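Local coordinates for protein 2-(3-amino-3-carboxypropyl)histidine synthase (Pyrococcus horikoshii, PDB 3LZD) that catalyses the first step of diphthamide biosynthesis, using a [4Fe-4S] cluster to transfer the 3-amino-3-carboxypropyl group of S-adenosyl-L-methionine to a histidine of elongation factor 2, at residues Ala98-Lys103 against Pro121-Thr126; Val58-Pro63 against Ala109-Gly114; Thr340-Glu345 against Glu355-Leu360. All coordinates share one frame; numbering follows the deposited sequence.

Interaction 1 of 3, residues Ala98-Lys103 against Pro121-Thr126; sequences ADREAK and PLEVPT
Asp-99 turns CG in between its own backbone N and carbonyl carbon (chi1 57°), which carries its carboxylate to the backbone of Glu-123; Glu-123 sends CG the other way, anti to its carbonyl carbon, and lays its chain across the same helix. The contact belongs to an alpha/beta domain with a largely parallel sheet, and joins the first turn of helix 99-104 to the loop that leads from strand 109-114 into strand 126-130. OD2 of Asp-99 accepts from N of Glu-123 at 2.7 Å, although the exact place of this oxygen is less certain. The carboxylates of Asp-99 and Glu-123 come near each other, but the placement of their facing oxygens is doubtful. Lys-275 probably offsets the like charges, since its NZ makes a salt bridge to Asp-99, a hydrogen bond to Pro-121 O and a weak, long ion pair with Glu-123. With an alanine here in place of Asp-99, the Glu-123 N-H would probably lose this acceptor and Lys-275 its salt-bridge partner, leaving the lysine the carbonyl of Pro-121 and the weak pair with Glu-123. Next to the polar pair, Val-124 is the apolar wedge. CG2 of Val-124 touches CB of Asp-99 at 4.1 Å and CB of Ala-102 at 4.2 Å, while CG1 meets CG of Lys-103, whose chain runs antiparallel to the valine. Arg-100 reaches away to Ile-273 O through NH1 and packs on Leu-104 of the second subunit. The loop is tied within itself by Thr-126 OG1, which donates to Val-124 O at 2.9 Å from 34° off the carbonyl plane.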
loop_
_atom_site.group_PDB
_atom_site.type_symbol
_atom_site.label_atom_id
_atom_site.label_comp_id
_atom_site.label_asym_id
_atom_site.label_seq_id
_atom_site.Cartn_x
_atom_site.Cartn_y
_atom_site.Cartn_z
ATOM N N ALA A 98 -9.240 8.505 -1.700
ATOM C CA ALA A 98 -9.511 7.268 -0.966
ATOM C C ALA A 98 -11.014 6.961 -0.956
ATOM O O ALA A 98 -11.547 6.445 0.039
ATOM C CB ALA A 98 -8.999 7.388 0.470
ATOM N N ASP A 99 -11.693 7.273 -2.056
ATOM C CA ASP A 99 -13.133 7.053 -2.120
ATOM C C ASP A 99 -13.516 5.583 -2.072
ATOM O O ASP A 99 -14.497 5.220 -1.428
ATOM C CB ASP A 99 -13.735 7.733 -3.357
ATOM C CG ASP A 99 -13.105 7.270 -4.656
ATOM O OD1 ASP A 99 -11.866 7.343 -4.779
ATOM O OD2 ASP A 99 -13.859 6.849 -5.562
ATOM N N ARG A 100 -12.737 4.736 -2.729
ATOM C CA ARG A 100 -13.030 3.316 -2.707
ATOM C C ARG A 100 -12.872 2.783 -1.289
ATOM O O ARG A 100 -13.749 2.084 -0.788
ATOM C CB ARG A 100 -12.115 2.570 -3.680
ATOM C CG ARG A 100 -12.398 2.970 -5.120
ATOM C CD ARG A 100 -11.460 2.336 -6.132
ATOM N NE ARG A 100 -10.106 2.872 -6.043
ATOM C CZ ARG A 100 -9.223 2.838 -7.035
ATOM N NH1 ARG A 100 -8.011 3.345 -6.858
ATOM N NH2 ARG A 100 -9.554 2.310 -8.206
ATOM N N GLU A 101 -11.768 3.119 -0.631
ATOM C CA GLU A 101 -11.566 2.655 0.736
ATOM C C GLU A 101 -12.723 3.126 1.604
ATOM O O GLU A 101 -13.246 2.366 2.418
ATOM C CB GLU A 101 -10.250 3.180 1.315
ATOM C CG GLU A 101 -8.988 2.554 0.718
ATOM C CD GLU A 101 -8.611 3.117 -0.645
ATOM O OE1 GLU A 101 -7.535 2.743 -1.156
ATOM O OE2 GLU A 101 -9.378 3.927 -1.210
ATOM N N ALA A 102 -13.112 4.387 1.437
ATOM C CA ALA A 102 -14.221 4.948 2.194
ATOM C C ALA A 102 -15.442 4.056 1.981
ATOM O O ALA A 102 -16.121 3.687 2.928
ATOM C CB ALA A 102 -14.529 6.380 1.714
ATOM N N LYS A 103 -15.717 3.725 0.725
ATOM C CA LYS A 103 -16.849 2.866 0.398
ATOM C C LYS A 103 -16.750 1.537 1.153
ATOM O O LYS A 103 -17.735 1.067 1.719
ATOM C CB LYS A 103 -16.884 2.599 -1.110
ATOM C CG LYS A 103 -18.125 3.113 -1.810
ATOM C CD LYS A 103 -19.372 2.420 -1.294
ATOM C CE LYS A 103 -20.615 2.871 -2.051
ATOM N NZ LYS A 103 -20.570 2.525 -3.508
ATOM N N PRO A 121 -13.430 9.892 -11.508
ATOM C CA PRO A 121 -14.729 9.454 -10.986
ATOM C C PRO A 121 -14.551 9.217 -9.482
ATOM O O PRO A 121 -13.499 8.752 -9.044
ATOM C CB PRO A 121 -14.995 8.165 -11.761
ATOM C CG PRO A 121 -13.590 7.646 -12.052
ATOM C CD PRO A 121 -12.853 8.902 -12.435
ATOM N N LEU A 122 -15.557 9.561 -8.691
ATOM C CA LEU A 122 -15.506 9.384 -7.241
ATOM C C LEU A 122 -16.702 8.538 -6.781
ATOM O O LEU A 122 -17.833 8.782 -7.198
ATOM C CB LEU A 122 -15.543 10.755 -6.556
ATOM C CG LEU A 122 -14.372 11.683 -6.911
ATOM C CD1 LEU A 122 -14.713 13.109 -6.525
ATOM C CD2 LEU A 122 -13.101 11.202 -6.208
ATOM N N GLU A 123 -16.450 7.562 -5.911
ATOM C CA GLU A 123 -17.498 6.674 -5.423
ATOM C C GLU A 123 -18.376 7.249 -4.317
ATOM O O GLU A 123 -19.481 6.774 -4.099
ATOM C CB GLU A 123 -16.878 5.339 -5.007
ATOM C CG GLU A 123 -16.629 4.436 -6.224
ATOM C CD GLU A 123 -15.733 3.247 -5.936
ATOM O OE1 GLU A 123 -15.991 2.507 -4.960
ATOM O OE2 GLU A 123 -14.767 3.045 -6.702
ATOM N N VAL A 124 -17.897 8.280 -3.632
ATOM C CA VAL A 124 -18.680 8.933 -2.582
ATOM C C VAL A 124 -18.468 10.443 -2.649
ATOM O O VAL A 124 -17.456 10.914 -3.178
ATOM C CB VAL A 124 -18.270 8.467 -1.169
ATOM C CG1 VAL A 124 -18.529 6.979 -1.020
ATOM C CG2 VAL A 124 -16.798 8.791 -0.908
ATOM N N PRO A 125 -19.426 11.227 -2.129
ATOM C CA PRO A 125 -19.229 12.674 -2.180
ATOM C C PRO A 125 -17.891 12.992 -1.522
ATOM O O PRO A 125 -17.573 12.476 -0.453
ATOM C CB PRO A 125 -20.413 13.210 -1.381
ATOM C CG PRO A 125 -21.478 12.215 -1.672
ATOM C CD PRO A 125 -20.725 10.903 -1.517
ATOM N N THR A 126 -17.110 13.844 -2.164
ATOM C CA THR A 126 -15.810 14.192 -1.633
ATOM C C THR A 126 -15.612 15.691 -1.498
ATOM O O THR A 126 -15.882 16.456 -2.428
ATOM C CB THR A 126 -14.712 13.619 -2.536
ATOM O OG1 THR A 126 -14.916 12.206 -2.671
ATOM C CG2 THR A 126 -13.329 13.886 -1.934
#

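Interaction 2 of 3, residues Val58-Pro63 against Ala109-Gly114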
loop_
_atom_site.group_PDB
_atom_site.type_symbol
_atom_site.label_atom_id
_atom_site.label_comp_id
_atom_site.label_asym_id
_atom_site.label_seq_id
_atom_site.Cartn_x
_atom_site.Cartn_y
_atom_site.Cartn_z
ATOM N N VAL A 58 -17.757 9.731 7.865
ATOM C CA VAL A 58 -16.829 10.230 6.854
ATOM C C VAL A 58 -15.379 9.800 7.079
ATOM O O VAL A 58 -14.950 9.588 8.213
ATOM C CB VAL A 58 -16.901 11.781 6.774
ATOM C CG1 VAL A 58 -16.310 12.395 8.029
ATOM C CG2 VAL A 58 -16.178 12.282 5.531
ATOM N N LEU A 59 -14.643 9.655 5.979
ATOM C CA LEU A 59 -13.234 9.276 6.021
ATOM C C LEU A 59 -12.414 10.518 5.664
ATOM O O LEU A 59 -12.735 11.226 4.709
ATOM C CB LEU A 59 -12.950 8.175 4.997
ATOM C CG LEU A 59 -11.488 7.711 4.917
ATOM C CD1 LEU A 59 -11.107 6.957 6.198
ATOM C CD2 LEU A 59 -11.295 6.817 3.688
ATOM N N ILE A 60 -11.351 10.780 6.416
ATOM C CA ILE A 60 -10.524 11.951 6.140
ATOM C C ILE A 60 -9.102 11.582 5.733
ATOM O O ILE A 60 -8.394 10.944 6.514
ATOM C CB ILE A 60 -10.399 12.856 7.387
ATOM C CG1 ILE A 60 -11.785 13.278 7.882
ATOM C CG2 ILE A 60 -9.566 14.096 7.047
ATOM C CD1 ILE A 60 -11.737 14.227 9.079
ATOM N N GLN A 61 -8.670 11.954 4.532
ATOM C CA GLN A 61 -7.283 11.663 4.179
ATOM C C GLN A 61 -6.469 12.939 4.323
ATOM O O GLN A 61 -7.012 14.036 4.241
ATOM C CB GLN A 61 -7.117 11.070 2.762
ATOM C CG GLN A 61 -8.149 11.382 1.756
ATOM C CD GLN A 61 -7.892 10.682 0.422
ATOM O OE1 GLN A 61 -8.728 10.725 -0.463
ATOM N NE2 GLN A 61 -6.726 10.052 0.275
ATOM N N SER A 62 -5.172 12.802 4.558
ATOM C CA SER A 62 -4.331 13.981 4.724
ATOM C C SER A 62 -2.876 13.744 4.322
ATOM O O SER A 62 -2.372 12.628 4.403
ATOM C CB SER A 62 -4.347 14.411 6.187
ATOM O OG SER A 62 -3.924 13.315 6.987
ATOM N N PRO A 63 -2.190 14.802 3.873
ATOM C CA PRO A 63 -0.779 14.699 3.478
ATOM C C PRO A 63 0.030 14.791 4.766
ATOM O O PRO A 63 -0.522 15.114 5.818
ATOM C CB PRO A 63 -0.573 15.924 2.581
ATOM C CG PRO A 63 -1.472 16.943 3.228
ATOM C CD PRO A 63 -2.745 16.119 3.512
ATOM N N ALA A 109 -19.104 9.676 2.872
ATOM C CA ALA A 109 -18.393 10.813 2.288
ATOM C C ALA A 109 -16.908 10.776 2.621
ATOM O O ALA A 109 -16.475 10.103 3.564
ATOM C CB ALA A 109 -19.012 12.134 2.767
ATOM N N LEU A 110 -16.136 11.515 1.835
ATOM C CA LEU A 110 -14.689 11.575 1.993
ATOM C C LEU A 110 -14.229 13.035 2.107
ATOM O O LEU A 110 -14.720 13.905 1.384
ATOM C CB LEU A 110 -14.040 10.948 0.752
ATOM C CG LEU A 110 -12.625 10.344 0.701
ATOM C CD1 LEU A 110 -11.946 10.846 -0.562
ATOM C CD2 LEU A 110 -11.806 10.673 1.934
ATOM N N ILE A 111 -13.312 13.313 3.022
ATOM C CA ILE A 111 -12.765 14.658 3.126
ATOM C C ILE A 111 -11.312 14.498 2.689
ATOM O O ILE A 111 -10.574 13.701 3.258
ATOM C CB ILE A 111 -12.806 15.213 4.564
ATOM C CG1 ILE A 111 -14.256 15.352 5.025
ATOM C CG2 ILE A 111 -12.145 16.602 4.605
ATOM C CD1 ILE A 111 -14.391 15.932 6.432
ATOM N N HIS A 112 -10.916 15.236 1.658
ATOM C CA HIS A 112 -9.552 15.142 1.140
ATOM C C HIS A 112 -8.792 16.421 1.492
ATOM O O HIS A 112 -8.980 17.460 0.854
ATOM C CB HIS A 112 -9.594 14.953 -0.374
ATOM C CG HIS A 112 -8.244 14.765 -0.990
ATOM N ND1 HIS A 112 -7.684 13.522 -1.188
ATOM C CD2 HIS A 112 -7.326 15.664 -1.416
ATOM C CE1 HIS A 112 -6.478 13.663 -1.710
ATOM N NE2 HIS A 112 -6.236 14.954 -1.857
ATOM N N LEU A 113 -7.937 16.355 2.504
ATOM C CA LEU A 113 -7.211 17.558 2.913
ATOM C C LEU A 113 -5.940 17.826 2.132
ATOM O O LEU A 113 -5.276 16.895 1.667
ATOM C CB LEU A 113 -6.830 17.477 4.392
ATOM C CG LEU A 113 -7.950 17.317 5.421
ATOM C CD1 LEU A 113 -7.321 17.261 6.812
ATOM C CD2 LEU A 113 -8.926 18.482 5.325
ATOM N N GLY A 114 -5.618 19.109 1.990
ATOM C CA GLY A 114 -4.380 19.515 1.348
ATOM C C GLY A 114 -4.265 19.642 -0.151
ATOM O O GLY A 114 -3.274 20.185 -0.636
#
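OE1 of Gln-61 is gripped by two N-H groups: ND1 of His-112 donates to it across the strands at 3.1 Å, and the backbone N of Ala-98, at the start of helix 99-104, binds it as well. The imidazole bond is straight at hydrogen (171°) and OE1 lies in the ring plane, yet ND1 stands above the amide, 81° out of the carbonyl plane and not on a lone pair; amide and ring planes are nearly perpendicular. The first torsion of Gln-61 is unusual (chi1 26°), and it swings the otherwise extended chain over toward His-112. The other ring nitrogen, NE2, is hydrogen-bonded to His-115, and the ring also meets Phe-128. The backbones form a regular parallel ladder. Leu-59 N donates to Ala-109 O, Ile-111 N to Leu-59 O at 2.7 Å, Gln-61 N to Ile-111 O at 2.9 Å, and Leu-113 N to Gln-61 O. Leu-59, Leu-110, Gln-61 and His-112 share one face of the sheet. On the other, Ile-60 and Ile-111 run abreast, CG1 of Ile-60 being 4.0 Å from CB of Ile-111; CG2 of Val-58 reaches CG1 of Ile-111 at 3.7 Å. Helix 67-78 packs on this isoleucine face through Leu-73 and Leu-77. Past the ladder, CD of Pro-63 sits 3.2 Å from Leu-113 O, and a side chain on Gly-114 would run into the proline ring. Strand 57-61 has 109-114 on one side and 83-87 on the other, the latter reached by a beta-alpha-beta crossover through helix 67-78; the chain returns through helix 99-104. With the His-112 side chain about 9 Å from the cluster, this is an open, largely parallel alpha/beta sheet of strand order 2-1-3-4-5.

Interaction 3 of 3, residues Thr340-Glu345 against Glu355-Leu360; sequences TPKEVE and EFDEIL
Above the flat of the Asp-357 carboxylate lies the ring of Pro-341, with CD of Pro-341 3.5 Å from CG of Asp-357; Lys-342 comes in beside the carboxylate, CD of Lys-342 being 3.8 Å from OD2 of Asp-357. The aspartate gets there by holding CG anti to its backbone N (chi1 -175°), and its OD2 makes a salt bridge with Arg-279. CB of Asp-357 meanwhile touches CB of Thr-340 at 3.8 Å, the two side chains passing head to tail. Lys-342 drapes its bent chain over the loop. CB of Lys-342 rests 3.5 Å from Glu-355 O, and its NZ ends 3.9 Å from OE1 of Glu-355, a long salt bridge; the stronger partner of that glutamate is Arg-351. A water bridges the segments, bound to Thr-340 OG1, donating to Glu-355 O at 2.9 Å, and taking a weak bond from Asp-357 N. Thr-340 OG1 also accepts from Glu-343 N, and Glu-343 OE1 receives Thr-340 N at 2.9 Å, met on the anti side and 34° out of the carboxylate plane. This reciprocal pair is a capping box, which fastens the first turn of the helix and fixes the hydroxyl that holds the water. Arg-254 and Tyr-354 bind the other oxygen of Glu-343. Helix 341-347 follows strand 338-339, an outer strand of the parallel sheet; helix 325-328 packs on Thr-340, Glu-343 and Phe-356, while helix 219-228 flanks Phe-356 and Glu-358, and the loop runs on to Ile-359 at the cluster.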
loop_
_atom_site.group_PDB
_atom_site.type_symbol
_atom_site.label_atom_id
_atom_site.label_comp_id
_atom_site.label_asym_id
_atom_site.label_seq_id
_atom_site.Cartn_x
_atom_site.Cartn_y
_atom_site.Cartn_z
ATOM N N THR A 340 11.147 6.113 -17.569
ATOM C CA THR A 340 9.789 6.555 -17.886
ATOM C C THR A 340 9.476 6.003 -19.287
ATOM O O THR A 340 10.389 5.594 -20.026
ATOM C CB THR A 340 9.667 8.081 -17.995
ATOM O OG1 THR A 340 10.369 8.524 -19.167
ATOM C CG2 THR A 340 10.226 8.765 -16.758
ATOM N N PRO A 341 8.191 6.005 -19.679
ATOM C CA PRO A 341 7.794 5.502 -20.997
ATOM C C PRO A 341 8.563 6.176 -22.138
ATOM O O PRO A 341 9.037 5.512 -23.064
ATOM C CB PRO A 341 6.305 5.832 -21.063
ATOM C CG PRO A 341 5.888 5.869 -19.620
ATOM C CD PRO A 341 7.034 6.562 -18.958
ATOM N N LYS A 342 8.673 7.497 -22.063
ATOM C CA LYS A 342 9.356 8.272 -23.084
ATOM C C LYS A 342 10.822 7.900 -23.212
ATOM O O LYS A 342 11.387 7.922 -24.307
ATOM C CB LYS A 342 9.228 9.769 -22.787
ATOM C CG LYS A 342 7.982 10.432 -23.385
ATOM C CD LYS A 342 6.702 9.814 -22.855
ATOM C CE LYS A 342 5.475 10.563 -23.362
ATOM N NZ LYS A 342 5.380 10.573 -24.852
ATOM N N GLU A 343 11.438 7.562 -22.092
ATOM C CA GLU A 343 12.836 7.182 -22.099
ATOM C C GLU A 343 13.009 5.811 -22.742
ATOM O O GLU A 343 14.030 5.541 -23.376
ATOM C CB GLU A 343 13.373 7.188 -20.676
ATOM C CG GLU A 343 13.173 8.539 -20.003
ATOM C CD GLU A 343 13.766 8.605 -18.611
ATOM O OE1 GLU A 343 13.618 7.622 -17.860
ATOM O OE2 GLU A 343 14.365 9.647 -18.268
ATOM N N VAL A 344 12.009 4.948 -22.593
ATOM C CA VAL A 344 12.072 3.620 -23.193
ATOM C C VAL A 344 12.183 3.769 -24.702
ATOM O O VAL A 344 13.001 3.112 -25.353
ATOM C CB VAL A 344 10.809 2.792 -22.872
ATOM C CG1 VAL A 344 10.562 1.761 -23.956
ATOM C CG2 VAL A 344 10.985 2.096 -21.549
ATOM N N GLU A 345 11.344 4.645 -25.244
ATOM C CA GLU A 345 11.310 4.912 -26.674
ATOM C C GLU A 345 12.673 5.412 -27.164
ATOM O O GLU A 345 13.079 5.114 -28.283
ATOM C CB GLU A 345 10.192 5.913 -26.971
ATOM C CG GLU A 345 8.860 5.475 -26.349
ATOM C CD GLU A 345 7.722 6.470 -26.548
ATOM O OE1 GLU A 345 7.930 7.682 -26.313
ATOM O OE2 GLU A 345 6.611 6.030 -26.921
ATOM N N GLU A 355 12.050 13.923 -23.742
ATOM C CA GLU A 355 10.733 14.491 -23.514
ATOM C C GLU A 355 10.197 14.076 -22.136
ATOM O O GLU A 355 10.259 12.904 -21.762
ATOM C CB GLU A 355 9.798 14.030 -24.628
ATOM C CG GLU A 355 8.371 14.506 -24.521
ATOM C CD GLU A 355 7.563 14.132 -25.752
ATOM O OE1 GLU A 355 6.324 14.287 -25.731
ATOM O OE2 GLU A 355 8.177 13.685 -26.746
ATOM N N PHE A 356 9.670 15.049 -21.393
ATOM C CA PHE A 356 9.143 14.816 -20.055
ATOM C C PHE A 356 7.868 13.970 -20.048
ATOM O O PHE A 356 6.918 14.248 -20.773
ATOM C CB PHE A 356 8.863 16.158 -19.374
ATOM C CG PHE A 356 8.940 16.105 -17.877
ATOM C CD1 PHE A 356 10.167 16.193 -17.231
ATOM C CD2 PHE A 356 7.790 15.941 -17.114
ATOM C CE1 PHE A 356 10.257 16.120 -15.843
ATOM C CE2 PHE A 356 7.869 15.862 -15.713
ATOM C CZ PHE A 356 9.106 15.953 -15.082
ATOM N N ASP A 357 7.851 12.938 -19.218
ATOM C CA ASP A 357 6.687 12.075 -19.122
ATOM C C ASP A 357 5.584 12.809 -18.352
ATOM O O ASP A 357 5.642 12.932 -17.132
ATOM C CB ASP A 357 7.053 10.789 -18.383
ATOM C CG ASP A 357 5.914 9.795 -18.353
ATOM O OD1 ASP A 357 5.716 9.133 -17.312
ATOM O OD2 ASP A 357 5.216 9.671 -19.382
ATOM N N GLU A 358 4.590 13.313 -19.062
ATOM C CA GLU A 358 3.496 14.024 -18.412
ATOM C C GLU A 358 2.236 13.181 -18.386
ATOM O O GLU A 358 2.029 12.330 -19.248
ATOM C CB GLU A 358 3.180 15.323 -19.159
ATOM C CG GLU A 358 4.009 16.529 -18.749
ATOM C CD GLU A 358 3.652 17.775 -19.556
ATOM O OE1 GLU A 358 4.181 17.928 -20.675
ATOM O OE2 GLU A 358 2.836 18.593 -19.075
ATOM N N ILE A 359 1.396 13.414 -17.386
ATOM C CA ILE A 359 0.120 12.720 -17.306
ATOM C C ILE A 359 -0.863 13.810 -17.714
ATOM O O ILE A 359 -1.148 14.726 -16.938
ATOM C CB ILE A 359 -0.183 12.233 -15.876
ATOM C CG1 ILE A 359 0.802 11.124 -15.495
ATOM C CG2 ILE A 359 -1.618 11.737 -15.785
ATOM C CD1 ILE A 359 0.624 10.591 -14.068
ATOM N N LEU A 360 -1.373 13.714 -18.940
ATOM C CA LEU A 360 -2.273 14.730 -19.453
ATOM C C LEU A 360 -3.748 14.415 -19.276
ATOM O O LEU A 360 -4.139 13.257 -19.240
ATOM C CB LEU A 360 -1.966 14.977 -20.927
ATOM C CG LEU A 360 -0.494 15.302 -21.210
ATOM C CD1 LEU A 360 -0.193 15.132 -22.682
ATOM C CD2 LEU A 360 -0.170 16.710 -20.750
HETATM O O HOH W 1 10.678 11.367 -19.329
#

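In the fold
Interactions 1 and 2 form one block, their centres 10 Å apart and their segments alternating along the chain. Gln-61 OE1 serves both contacts through its probable bond to Ala-98 N (2.6 Å), and Pro-125 O meets Leu-110 N at 2.9 Å, a second probable hydrogen bond. Interaction 3 stands apart: its centre is 29 Å from that of interaction 1 and 30 Å from that of interaction 2, with nearest atoms about 12 Å and 15 Å away. The [4Fe-4S] cluster lies between the two regions. The side chains of Arg-100, His-112 and Asp-357 are about 12, 9 and 9 Å from it. The block flanks the cysteine ligand Cys-95, whereas 355-360 runs near Cys-199 and Cys-323, Ile-359 touching the cluster itself.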